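PDB 3PF0: imelysin-like protein from Psychrobacter arcticus, which is of unknown function but belongs to the imelysin-like (peptidase M75) family and is regarded as a putative metalloendopeptidase. Local coordinates for residues A[54-57]-A[58-62]; A[226-229]-A[230-234]; A[152-155]-A[156-159]; A[329-332]-A[333-337]. One frame throughout, in Å; residues are numbered along the deposited sequence.

Interaction 1 (A[54-57]-A[58-62]); sequences YLTH and VANDM
A histidine-carboxylate pair one helical turn apart, His-57 with Asp-61, lies near the start of the long helix 48-84. ND1 of His-57 donates to Asp-61 OD2 at 2.7 Å, meeting this oxygen on its anti side and somewhat out of the carboxylate plane. The bond is far from straight, with 133° at the hydrogen, and the ring and carboxylate planes stand 75° apart. The His-57 chi1 of 148° stops short of fully anti to the backbone N, a twist that goes with the ring lying where ND1 can reach the next turn. The same turn is closed in the backbone, Asp-61 N giving its hydrogen to His-57 O at 2.8 Å. Overlapping this turn, the helix widens into a pi-type turn at 59-62, where the selenomethionine Met-62 brings CE obliquely to within 4.0 Å of His-57 NE2. That nitrogen is hydrogen-bonded to Asp-285, linking two carboxylates through one imidazole; with an alanine here, both Asp-61 and Asp-285 would probably lose the imidazole they share as a partner. On the side of helix 225-250, Val-58 CG2 sits over a face of the Tyr-54 ring in a CH-pi contact, 3.8 Å from the centroid, while the Tyr-54 hydroxyl bonds with Trp-230 NE1. On the outer side Thr-56 and Asn-60 run alongside each other, with Thr-56 CG2 3.6 Å from Asn-60 ND2.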
loop_
_atom_site.group_PDB
_atom_site.type_symbol
_atom_site.label_atom_id
_atom_site.label_comp_id
_atom_site.label_asym_id
_atom_site.label_seq_id
_atom_site.Cartn_x
_atom_site.Cartn_y
_atom_site.Cartn_z
ATOM N N TYR A 54 -1.406 -11.393 -20.085
ATOM C CA TYR A 54 -0.734 -10.464 -19.168
ATOM C C TYR A 54 -1.634 -10.126 -17.976
ATOM O O TYR A 54 -1.176 -10.240 -16.840
ATOM C CB TYR A 54 -0.255 -9.188 -19.887
ATOM C CG TYR A 54 0.322 -8.144 -18.952
ATOM C CD1 TYR A 54 1.573 -8.319 -18.365
ATOM C CD2 TYR A 54 -0.380 -6.981 -18.659
ATOM C CE1 TYR A 54 2.103 -7.368 -17.492
ATOM C CE2 TYR A 54 0.134 -6.025 -17.781
ATOM C CZ TYR A 54 1.379 -6.220 -17.204
ATOM O OH TYR A 54 1.881 -5.276 -16.347
ATOM N N LEU A 55 -2.907 -9.748 -18.233
ATOM C CA LEU A 55 -3.900 -9.398 -17.206
ATOM C C LEU A 55 -4.199 -10.593 -16.279
ATOM O O LEU A 55 -4.383 -10.391 -15.083
ATOM C CB LEU A 55 -5.203 -8.874 -17.843
ATOM C CG LEU A 55 -5.137 -7.507 -18.560
ATOM C CD1 LEU A 55 -6.325 -7.322 -19.467
ATOM C CD2 LEU A 55 -5.034 -6.337 -17.568
ATOM N N THR A 56 -4.196 -11.829 -16.816
ATOM C CA THR A 56 -4.392 -13.061 -16.036
ATOM C C THR A 56 -3.175 -13.262 -15.117
ATOM O O THR A 56 -3.342 -13.639 -13.954
ATOM C CB THR A 56 -4.638 -14.257 -16.974
ATOM O OG1 THR A 56 -5.790 -13.978 -17.771
ATOM C CG2 THR A 56 -4.851 -15.565 -16.227
ATOM N N HIS A 57 -1.965 -12.970 -15.633
ATOM C CA HIS A 57 -0.711 -13.083 -14.892
ATOM C C HIS A 57 -0.660 -12.014 -13.761
ATOM O O HIS A 57 -0.183 -12.308 -12.663
ATOM C CB HIS A 57 0.484 -12.981 -15.868
ATOM C CG HIS A 57 1.710 -12.348 -15.298
ATOM N ND1 HIS A 57 2.616 -13.077 -14.557
ATOM C CD2 HIS A 57 2.145 -11.070 -15.388
ATOM C CE1 HIS A 57 3.558 -12.222 -14.202
ATOM N NE2 HIS A 57 3.318 -11.004 -14.683
ATOM N N VAL A 58 -1.182 -10.805 -14.020
ATOM C CA VAL A 58 -1.206 -9.703 -13.052
ATOM C C VAL A 58 -2.123 -10.077 -11.871
ATOM O O VAL A 58 -1.754 -9.865 -10.712
ATOM C CB VAL A 58 -1.624 -8.378 -13.757
ATOM C CG1 VAL A 58 -2.219 -7.360 -12.783
ATOM C CG2 VAL A 58 -0.448 -7.781 -14.525
ATOM N N ALA A 59 -3.288 -10.671 -12.170
ATOM C CA ALA A 59 -4.245 -11.102 -11.156
ATOM C C ALA A 59 -3.667 -12.240 -10.299
ATOM O O ALA A 59 -3.620 -12.118 -9.077
ATOM C CB ALA A 59 -5.549 -11.543 -11.819
ATOM N N ASN A 60 -3.156 -13.291 -10.945
ATOM C CA ASN A 60 -2.644 -14.484 -10.283
ATOM C C ASN A 60 -1.286 -14.314 -9.604
ATOM O O ASN A 60 -1.083 -14.927 -8.556
ATOM C CB ASN A 60 -2.562 -15.652 -11.283
ATOM C CG ASN A 60 -3.913 -16.179 -11.705
ATOM O OD1 ASN A 60 -4.899 -16.116 -10.957
ATOM N ND2 ASN A 60 -3.982 -16.750 -12.902
ATOM N N ASP A 61 -0.343 -13.565 -10.209
ATOM C CA ASP A 61 1.011 -13.460 -9.665
ATOM C C ASP A 61 1.286 -12.165 -8.880
ATOM O O ASP A 61 2.321 -12.094 -8.211
ATOM C CB ASP A 61 2.053 -13.621 -10.784
ATOM C CG ASP A 61 1.955 -14.954 -11.525
ATOM O OD1 ASP A 61 1.484 -15.949 -10.914
ATOM O OD2 ASP A 61 2.360 -15.010 -12.706
HETATM N N MSE A 62 0.382 -11.170 -8.915
HETATM C CA MSE A 62 0.667 -9.931 -8.191
HETATM C C MSE A 62 -0.471 -9.452 -7.291
HETATM O O MSE A 62 -0.231 -9.233 -6.105
HETATM C CB MSE A 62 1.071 -8.813 -9.157
HETATM C CG MSE A 62 2.485 -8.990 -9.683
HETATM SE SE MSE A 62 3.060 -7.538 -10.808
HETATM C CE MSE A 62 4.496 -8.443 -11.792
#

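Interaction 2 (A[226-229]-A[230-234]); sequences GLNQ and WFNSL
Gly-226 opens two regular turns of helix 225-250, its O accepting from Trp-230 N at 3.0 Å. The Trp-230 indole packs against Val-63 of helix 48-84. In Leu-227 CG lies anti to the backbone N (chi1 -160°) and in Phe-231 beside its own N (chi1 -76°), which brings the two side chains alongside: Leu-227 CD1 approaches Phe-231 CE2 at 3.8 Å, in the ring plane at the edge. Trp-230 CD1 stands 3.5 Å above one face of that ring, offset toward its rim. Asn-228 carries the polar side. Its carbonyl O takes two hydrogen bonds from one residue, from Asn-232 N at 3.1 Å and from Asn-232 ND2 at 2.8 Å, which arrive from opposite faces of the carbonyl plane. The amide bond is nearly straight, 166° at the hydrogen, and the oxygen lies in the plane of the Asn-232 amide, which this bond holds in orientation together with bonds to Arg-355 O and Gly-357 N. Because Asn-228 OD1 accepts from Arg-355 N, the two asparagines together dock the C-terminal tail on this helix. Gln-229 completes the segment: its O accepts from Ser-233 N at 3.0 Å, with Ser-233 CB 3.3 Å from the same oxygen.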
loop_
_atom_site.group_PDB
_atom_site.type_symbol
_atom_site.label_atom_id
_atom_site.label_comp_id
_atom_site.label_asym_id
_atom_site.label_seq_id
_atom_site.Cartn_x
_atom_site.Cartn_y
_atom_site.Cartn_z
ATOM N N GLY A 226 -9.080 -3.092 -19.089
ATOM C CA GLY A 226 -8.262 -3.746 -18.077
ATOM C C GLY A 226 -6.854 -3.200 -17.972
ATOM O O GLY A 226 -6.417 -2.821 -16.880
ATOM N N LEU A 227 -6.142 -3.162 -19.114
ATOM C CA LEU A 227 -4.774 -2.664 -19.206
ATOM C C LEU A 227 -4.714 -1.180 -18.808
ATOM O O LEU A 227 -3.799 -0.781 -18.080
ATOM C CB LEU A 227 -4.241 -2.874 -20.630
ATOM C CG LEU A 227 -2.721 -2.849 -20.806
ATOM C CD1 LEU A 227 -2.100 -4.198 -20.442
ATOM C CD2 LEU A 227 -2.351 -2.474 -22.234
ATOM N N ASN A 228 -5.724 -0.387 -19.227
ATOM C CA ASN A 228 -5.791 1.038 -18.906
ATOM C C ASN A 228 -5.952 1.262 -17.394
ATOM O O ASN A 228 -5.228 2.082 -16.829
ATOM C CB ASN A 228 -6.919 1.738 -19.673
ATOM C CG ASN A 228 -6.783 3.243 -19.669
ATOM O OD1 ASN A 228 -5.908 3.812 -20.329
ATOM N ND2 ASN A 228 -7.621 3.924 -18.901
ATOM N N GLN A 229 -6.865 0.509 -16.745
ATOM C CA GLN A 229 -7.133 0.620 -15.315
ATOM C C GLN A 229 -5.932 0.184 -14.489
ATOM O O GLN A 229 -5.621 0.843 -13.499
ATOM C CB GLN A 229 -8.380 -0.193 -14.907
ATOM C CG GLN A 229 -8.935 0.239 -13.538
ATOM C CD GLN A 229 -10.386 -0.084 -13.299
ATOM O OE1 GLN A 229 -10.918 -1.118 -13.727
ATOM N NE2 GLN A 229 -11.036 0.769 -12.533
ATOM N N TRP A 230 -5.276 -0.923 -14.883
ATOM C CA TRP A 230 -4.116 -1.487 -14.200
ATOM C C TRP A 230 -2.934 -0.487 -14.157
ATOM O O TRP A 230 -2.409 -0.232 -13.074
ATOM C CB TRP A 230 -3.698 -2.818 -14.864
ATOM C CG TRP A 230 -2.327 -3.328 -14.501
ATOM C CD1 TRP A 230 -1.274 -3.501 -15.346
ATOM C CD2 TRP A 230 -1.864 -3.720 -13.197
ATOM N NE1 TRP A 230 -0.189 -3.999 -14.660
ATOM C CE2 TRP A 230 -0.523 -4.148 -13.341
ATOM C CE3 TRP A 230 -2.445 -3.731 -11.915
ATOM C CZ2 TRP A 230 0.244 -4.594 -12.256
ATOM C CZ3 TRP A 230 -1.683 -4.167 -10.841
ATOM C CH2 TRP A 230 -0.359 -4.604 -11.017
ATOM N N PHE A 231 -2.529 0.077 -15.309
ATOM C CA PHE A 231 -1.394 0.993 -15.351
ATOM C C PHE A 231 -1.726 2.364 -14.759
ATOM O O PHE A 231 -0.822 3.028 -14.243
ATOM C CB PHE A 231 -0.828 1.125 -16.766
ATOM C CG PHE A 231 -0.005 -0.075 -17.145
ATOM C CD1 PHE A 231 1.295 -0.223 -16.674
ATOM C CD2 PHE A 231 -0.543 -1.087 -17.928
ATOM C CE1 PHE A 231 2.048 -1.351 -16.999
ATOM C CE2 PHE A 231 0.207 -2.222 -18.242
ATOM C CZ PHE A 231 1.497 -2.344 -17.776
ATOM N N ASN A 232 -3.006 2.775 -14.785
ATOM C CA ASN A 232 -3.386 4.030 -14.150
ATOM C C ASN A 232 -3.364 3.844 -12.634
ATOM O O ASN A 232 -3.064 4.788 -11.905
ATOM C CB ASN A 232 -4.735 4.532 -14.640
ATOM C CG ASN A 232 -4.584 5.419 -15.841
ATOM O OD1 ASN A 232 -4.254 6.603 -15.717
ATOM N ND2 ASN A 232 -4.722 4.844 -17.032
ATOM N N SER A 233 -3.620 2.609 -12.174
ATOM C CA SER A 233 -3.561 2.233 -10.768
ATOM C C SER A 233 -2.107 2.316 -10.291
ATOM O O SER A 233 -1.850 2.828 -9.201
ATOM C CB SER A 233 -4.115 0.824 -10.567
ATOM O OG SER A 233 -4.213 0.506 -9.189
ATOM N N LEU A 234 -1.161 1.825 -11.124
ATOM C CA LEU A 234 0.270 1.858 -10.823
ATOM C C LEU A 234 0.764 3.290 -10.819
ATOM O O LEU A 234 1.555 3.655 -9.944
ATOM C CB LEU A 234 1.093 1.004 -11.802
ATOM C CG LEU A 234 0.886 -0.518 -11.758
ATOM C CD1 LEU A 234 1.748 -1.198 -12.800
ATOM C CD2 LEU A 234 1.173 -1.098 -10.366
#

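Interaction 3 (A[152-155]-A[156-159]); sequences ALTA and EQLA
Thr-154 and Gln-157 exchange hydrogen bonds in both directions. Thr-154 N donates to the side-chain oxygen OE1 of Gln-157 at 3.2 Å, tilted from the plane of that amide, and Gln-157 N returns a weak bond to Thr-154 OG1 at 3.3 Å. This reciprocity recalls a capping box, although no regular helix follows: residues 156-159 have helical backbone torsions and weak or irregular bonds, such as Leu-158 N to Ala-155 O at 3.3 Å. A chi1 of 67° places Thr-154 OG1 between its own backbone N and carbonyl carbon, facing the Gln-157 backbone N and packing 3.2 Å from Gln-157 CG. The Gln-157 chain, extended beyond CG (chi2 -176°), spans the turn and sets OE1 beside the Thr-154 nitrogen. Glu-156 bends at chi2, bringing OE1 to 3.6 Å from Thr-154 CB. Beneath the polar exchange, Leu-153 and Leu-158 cross at about a right angle, with their CD2 atoms 3.9 Å apart. Both leucines are buried against Leu-146 of helix 138-149 and Ser-191 of helix 183-214, while Ala-155 rests on Ser-194. The turn lies in the connection between helices 138-149 and 167-176, its apolar side set against helices 138-149 and 183-214.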
loop_
_atom_site.group_PDB
_atom_site.type_symbol
_atom_site.label_atom_id
_atom_site.label_comp_id
_atom_site.label_asym_id
_atom_site.label_seq_id
_atom_site.Cartn_x
_atom_site.Cartn_y
_atom_site.Cartn_z
ATOM N N ALA A 152 -13.714 -4.138 26.747
ATOM C CA ALA A 152 -13.987 -5.502 26.286
ATOM C C ALA A 152 -14.500 -5.463 24.828
ATOM O O ALA A 152 -15.513 -6.081 24.478
ATOM C CB ALA A 152 -15.002 -6.171 27.210
ATOM N N LEU A 153 -13.789 -4.710 23.988
ATOM C CA LEU A 153 -14.102 -4.540 22.576
ATOM C C LEU A 153 -13.956 -5.858 21.813
ATOM O O LEU A 153 -13.041 -6.644 22.082
ATOM C CB LEU A 153 -13.155 -3.472 21.989
ATOM C CG LEU A 153 -13.426 -2.952 20.571
ATOM C CD1 LEU A 153 -14.774 -2.241 20.461
ATOM C CD2 LEU A 153 -12.324 -2.018 20.143
ATOM N N THR A 154 -14.881 -6.110 20.886
ATOM C CA THR A 154 -14.820 -7.292 20.029
ATOM C C THR A 154 -14.531 -6.826 18.606
ATOM O O THR A 154 -14.814 -5.674 18.278
ATOM C CB THR A 154 -16.106 -8.131 20.093
ATOM O OG1 THR A 154 -17.163 -7.380 19.508
ATOM C CG2 THR A 154 -16.473 -8.574 21.510
ATOM N N ALA A 155 -13.996 -7.728 17.761
ATOM C CA ALA A 155 -13.720 -7.472 16.344
ATOM C C ALA A 155 -14.977 -7.030 15.587
ATOM O O ALA A 155 -14.911 -6.102 14.787
ATOM C CB ALA A 155 -13.165 -8.725 15.705
ATOM N N GLU A 156 -16.126 -7.685 15.861
ATOM C CA GLU A 156 -17.408 -7.437 15.187
ATOM C C GLU A 156 -17.961 -6.059 15.526
ATOM O O GLU A 156 -18.578 -5.425 14.676
ATOM C CB GLU A 156 -18.436 -8.530 15.531
ATOM C CG GLU A 156 -18.005 -9.944 15.155
ATOM C CD GLU A 156 -16.989 -10.622 16.063
ATOM O OE1 GLU A 156 -16.829 -10.185 17.226
ATOM O OE2 GLU A 156 -16.323 -11.572 15.593
ATOM N N GLN A 157 -17.698 -5.577 16.742
ATOM C CA GLN A 157 -18.153 -4.265 17.208
ATOM C C GLN A 157 -17.525 -3.113 16.428
ATOM O O GLN A 157 -18.173 -2.086 16.266
ATOM C CB GLN A 157 -17.852 -4.098 18.694
ATOM C CG GLN A 157 -18.922 -4.711 19.591
ATOM C CD GLN A 157 -18.647 -4.444 21.047
ATOM O OE1 GLN A 157 -17.506 -4.478 21.517
ATOM N NE2 GLN A 157 -19.696 -4.174 21.793
ATOM N N LEU A 158 -16.291 -3.292 15.926
ATOM C CA LEU A 158 -15.556 -2.288 15.144
ATOM C C LEU A 158 -16.208 -1.962 13.795
ATOM O O LEU A 158 -16.008 -0.849 13.291
ATOM C CB LEU A 158 -14.127 -2.742 14.915
ATOM C CG LEU A 158 -13.207 -2.611 16.119
ATOM C CD1 LEU A 158 -11.943 -3.354 15.888
ATOM C CD2 LEU A 158 -12.890 -1.144 16.426
ATOM N N ALA A 159 -17.024 -2.902 13.237
ATOM C CA ALA A 159 -17.759 -2.734 11.979
ATOM C C ALA A 159 -18.705 -1.532 12.037
ATOM O O ALA A 159 -18.944 -0.897 10.999
ATOM C CB ALA A 159 -18.555 -3.998 11.658
#

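Interaction 4 (A[329-332]-A[333-337]); sequences TQQE and LYDHL
With CG beside its own backbone N (chi1 -88°), the His-336 ring folds back along the helix, and ND1 donates to Glu-332 O at 2.8 Å; a bend at chi2 (55°) turns the Gln-331 amide to Asp-335 in a side-chain link to the next turn. Glu-332 O is gripped twice, since His-336 N also donates to it at 2.9 Å, and the two donors come from opposite faces of the carbonyl plane. The oxygen lies in the plane of the imidazole, at its edge, although ND1 itself stands well above the carbonyl plane. On another side of the helix, Gln-331 NE2 reaches Asp-335 OD1 at 3.2 Å from above the carboxylate, and the side chain runs alongside Tyr-334, its amide turned 75° from the ring, with NE2 3.7 Å from Tyr-334 CD2. A valine in place of His-336 is likely to leave Glu-332 O without its second, side-chain donor and to open a gap beside Thr-311 and Leu-314, on which the imidazole packs. Helix 327-351 packs here on two others: His-336 and Glu-332 lie against helix 298-316, Tyr-334 touches Glu-247 of helix 225-250, and Leu-333 meets both through Leu-315 and Ile-246.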
loop_
_atom_site.group_PDB
_atom_site.type_symbol
_atom_site.label_atom_id
_atom_site.label_comp_id
_atom_site.label_asym_id
_atom_site.label_seq_id
_atom_site.Cartn_x
_atom_site.Cartn_y
_atom_site.Cartn_z
ATOM N N THR A 329 17.865 16.226 0.656
ATOM C CA THR A 329 17.718 14.782 0.407
ATOM C C THR A 329 16.243 14.423 0.198
ATOM O O THR A 329 15.932 13.551 -0.613
ATOM C CB THR A 329 18.330 13.956 1.552
ATOM O OG1 THR A 329 19.540 14.569 2.003
ATOM C CG2 THR A 329 18.617 12.526 1.140
ATOM N N GLN A 330 15.345 15.097 0.931
ATOM C CA GLN A 330 13.894 14.901 0.827
ATOM C C GLN A 330 13.410 15.419 -0.529
ATOM O O GLN A 330 12.535 14.798 -1.150
ATOM C CB GLN A 330 13.162 15.614 1.975
ATOM C CG GLN A 330 13.394 15.004 3.360
ATOM C CD GLN A 330 12.819 15.870 4.463
ATOM O OE1 GLN A 330 12.636 17.084 4.313
ATOM N NE2 GLN A 330 12.534 15.270 5.605
ATOM N N GLN A 331 14.017 16.537 -0.998
ATOM C CA GLN A 331 13.738 17.159 -2.295
ATOM C C GLN A 331 14.202 16.235 -3.423
ATOM O O GLN A 331 13.482 16.079 -4.409
ATOM C CB GLN A 331 14.406 18.548 -2.401
ATOM C CG GLN A 331 13.920 19.400 -3.588
ATOM C CD GLN A 331 12.417 19.596 -3.620
ATOM O OE1 GLN A 331 11.808 20.106 -2.674
ATOM N NE2 GLN A 331 11.783 19.175 -4.706
ATOM N N GLU A 332 15.388 15.607 -3.258
ATOM C CA GLU A 332 15.968 14.636 -4.192
ATOM C C GLU A 332 15.039 13.427 -4.362
ATOM O O GLU A 332 14.832 12.956 -5.486
ATOM C CB GLU A 332 17.324 14.169 -3.666
ATOM C CG GLU A 332 18.507 14.579 -4.515
ATOM C CD GLU A 332 19.764 13.816 -4.154
ATOM O OE1 GLU A 332 20.310 14.045 -3.048
ATOM O OE2 GLU A 332 20.175 12.946 -4.956
ATOM N N LEU A 333 14.477 12.931 -3.236
ATOM C CA LEU A 333 13.550 11.804 -3.231
ATOM C C LEU A 333 12.286 12.166 -4.005
ATOM O O LEU A 333 11.845 11.368 -4.838
ATOM C CB LEU A 333 13.219 11.342 -1.794
ATOM C CG LEU A 333 12.177 10.204 -1.653
ATOM C CD1 LEU A 333 12.614 8.925 -2.388
ATOM C CD2 LEU A 333 11.901 9.898 -0.202
ATOM N N TYR A 334 11.734 13.377 -3.768
ATOM C CA TYR A 334 10.545 13.865 -4.469
ATOM C C TYR A 334 10.820 13.983 -5.958
ATOM O O TYR A 334 9.998 13.539 -6.748
ATOM C CB TYR A 334 10.057 15.215 -3.907
ATOM C CG TYR A 334 8.891 15.784 -4.691
ATOM C CD1 TYR A 334 7.617 15.234 -4.582
ATOM C CD2 TYR A 334 9.076 16.831 -5.589
ATOM C CE1 TYR A 334 6.553 15.718 -5.339
ATOM C CE2 TYR A 334 8.019 17.318 -6.356
ATOM C CZ TYR A 334 6.760 16.759 -6.227
ATOM O OH TYR A 334 5.712 17.251 -6.965
ATOM N N ASP A 335 11.971 14.570 -6.333
ATOM C CA ASP A 335 12.408 14.763 -7.722
ATOM C C ASP A 335 12.541 13.416 -8.460
ATOM O O ASP A 335 12.098 13.314 -9.606
ATOM C CB ASP A 335 13.724 15.552 -7.770
ATOM C CG ASP A 335 13.588 17.046 -7.485
ATOM O OD1 ASP A 335 12.437 17.546 -7.431
ATOM O OD2 ASP A 335 14.635 17.724 -7.351
ATOM N N HIS A 336 13.092 12.378 -7.782
ATOM C CA HIS A 336 13.230 11.029 -8.330
ATOM C C HIS A 336 11.843 10.421 -8.583
ATOM O O HIS A 336 11.640 9.797 -9.627
ATOM C CB HIS A 336 14.049 10.128 -7.384
ATOM C CG HIS A 336 15.528 10.190 -7.611
ATOM N ND1 HIS A 336 16.293 11.229 -7.112
ATOM C CD2 HIS A 336 16.335 9.333 -8.274
ATOM C CE1 HIS A 336 17.535 10.978 -7.493
ATOM N NE2 HIS A 336 17.610 9.842 -8.188
ATOM N N LEU A 337 10.889 10.627 -7.642
ATOM C CA LEU A 337 9.512 10.110 -7.750
ATOM C C LEU A 337 8.744 10.813 -8.875
ATOM O O LEU A 337 7.944 10.171 -9.567
ATOM C CB LEU A 337 8.742 10.244 -6.418
ATOM C CG LEU A 337 9.182 9.326 -5.273
ATOM C CD1 LEU A 337 8.520 9.724 -3.970
ATOM C CD2 LEU A 337 8.929 7.839 -5.592
#

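From the N terminus the contacts come in the order 1, 3, 2, 4. Each joins adjoining residues, so none closes a long loop, and they neither nest nor cross. Interactions 1 and 2 touch across helices 48-84 and 225-250: Val-58 CG1 packs 3.7 Å from Trp-230 CE2, and Leu-55 CD2 lies 3.6 Å from Gly-226 C. Helix 225-250 also packs, through Ile-246 and Glu-247, against helix 327-351, so interaction 4 meets the far part of the helix that begins at interaction 2, their nearest atoms about 9 Å apart. Interaction 3 stands apart, its centre about 41 Å from that of interaction 4, on the opposite side of this all-helical chain.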